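PDB 6JM8: ofchtiv-g5 from Ostrinia furnacalis, which probably hydrolyses chitin as a group IV insect chitinase of glycoside hydrolase family 18, with a glycan bound in its pocket. Local coordinates for residues Q255-S260 and P267-G272. Numbering follows the deposited sequence.
Sequences QLSDPS and PSNGAG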
# COMPACT_ATOMS: atom_id res chain seq x y z
N GLN A 255 16.56 -0.96 -15.30
CA GLN A 255 17.62 -1.28 -16.24
C GLN A 255 18.60 -0.11 -16.28
O GLN A 255 18.23 1.01 -16.63
CB GLN A 255 17.09 -1.56 -17.65
CG GLN A 255 18.18 -2.08 -18.59
CD GLN A 255 17.75 -2.13 -20.04
OE1 GLN A 255 16.61 -1.84 -20.38
NE2 GLN A 255 18.69 -2.49 -20.92
N LEU A 256 19.85 -0.39 -15.91
CA LEU A 256 20.87 0.65 -15.90
C LEU A 256 21.26 1.04 -17.32
O LEU A 256 21.36 0.18 -18.21
CB LEU A 256 22.10 0.18 -15.13
CG LEU A 256 21.93 0.01 -13.62
CD1 LEU A 256 23.04 -0.85 -13.04
CD2 LEU A 256 21.88 1.37 -12.94
N SER A 257 21.47 2.34 -17.54
CA SER A 257 22.03 2.79 -18.80
C SER A 257 23.46 2.28 -18.97
O SER A 257 23.86 1.87 -20.06
CB SER A 257 21.99 4.31 -18.89
OG SER A 257 20.67 4.80 -18.74
N ASP A 258 24.23 2.31 -17.88
CA ASP A 258 25.61 1.84 -17.87
C ASP A 258 25.77 0.97 -16.63
O ASP A 258 25.60 1.47 -15.50
CB ASP A 258 26.59 3.03 -17.85
CG ASP A 258 28.04 2.61 -18.00
OD1 ASP A 258 28.37 1.44 -17.72
OD2 ASP A 258 28.87 3.47 -18.39
N PRO A 259 26.09 -0.32 -16.78
CA PRO A 259 26.20 -1.19 -15.60
C PRO A 259 27.27 -0.77 -14.61
O PRO A 259 27.21 -1.18 -13.45
CB PRO A 259 26.51 -2.57 -16.20
CG PRO A 259 26.01 -2.49 -17.60
CD PRO A 259 26.24 -1.07 -18.04
N SER A 260 28.25 0.03 -15.03
CA SER A 260 29.31 0.49 -14.14
C SER A 260 28.92 1.74 -13.35
O SER A 260 29.65 2.12 -12.43
CB SER A 260 30.59 0.77 -14.94
OG SER A 260 30.31 1.53 -16.10
N PRO A 267 21.79 6.95 -14.11
CA PRO A 267 20.90 6.91 -15.28
C PRO A 267 20.33 5.52 -15.50
O PRO A 267 21.03 4.51 -15.37
CB PRO A 267 21.82 7.34 -16.43
CG PRO A 267 22.87 8.17 -15.79
CD PRO A 267 23.11 7.54 -14.43
N SER A 268 19.02 5.47 -15.84
CA SER A 268 18.31 4.22 -16.04
C SER A 268 17.52 4.27 -17.34
O SER A 268 17.15 5.35 -17.81
CB SER A 268 17.38 3.92 -14.87
OG SER A 268 16.45 4.98 -14.66
N ASN A 269 17.27 3.09 -17.90
CA ASN A 269 16.66 2.92 -19.22
C ASN A 269 15.28 2.27 -19.15
O ASN A 269 14.84 1.63 -20.10
CB ASN A 269 17.57 2.09 -20.13
CG ASN A 269 18.51 2.95 -20.96
OD1 ASN A 269 18.22 4.10 -21.25
ND2 ASN A 269 19.63 2.37 -21.36
N GLY A 270 14.59 2.43 -18.02
CA GLY A 270 13.28 1.83 -17.85
C GLY A 270 13.29 0.69 -16.86
O GLY A 270 14.15 0.60 -15.97
N ALA A 271 12.32 -0.21 -17.03
CA ALA A 271 12.08 -1.26 -16.06
C ALA A 271 13.14 -2.35 -16.14
O ALA A 271 13.70 -2.63 -17.20
CB ALA A 271 10.69 -1.86 -16.26
N GLY A 272 13.40 -2.96 -14.99
CA GLY A 272 14.33 -4.07 -14.86
C GLY A 272 13.63 -5.41 -14.86
O GLY A 272 12.60 -5.60 -15.52
O HOH W 1 20.53 -0.12 -20.85
O HOH W 2 19.00 7.57 -18.85
O HOH W 3 23.57 3.76 -15.50
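Backbone bonds at Q255 and S257 hold 255-260 against 267-272. Q255 uses both of its polar backbone atoms. N269 N donates to Q255 O at 2.6 Å. Q255 N donates to G270 O at 2.9 Å. Further on, S257 N reaches P267 O at 3.1 Å. L256 and S268 sit between the N269 N to Q255 O bond and the S257 N to P267 O bond as an antiparallel, non-hydrogen-bonded pair, and their side chains diverge. L256 is buried and its side chain packs on T203 and N262. The pair belongs to an excursion at the end of strand 243-256 of the family 18 TIM barrel. The chain loops out after L256, returns as the short strand 268-269 and turns a corner at G270. The side chain of A271 is about 10 Å from a bound NAG. Against the backbone bonds and buried L256, the exposed side chains of N269 and P267, with partly exposed Q255 and S257, form the looser part. Q255 CB meets A271 O at 3.6 Å. The extended Q255 chain, CG anti to N (chi1 -172°), carries Q255 OE1 past N269 CB at 4.1 Å, with the two amide planes 70° apart. The N269 amide lies against S257, with ND2 3.5 Å from S257 CA. One water joins L256 O to N269 ND2; a second joins S257 OG to S268 O. S257 OG approaches the proline ring at P267 CB, 3.6 Å away.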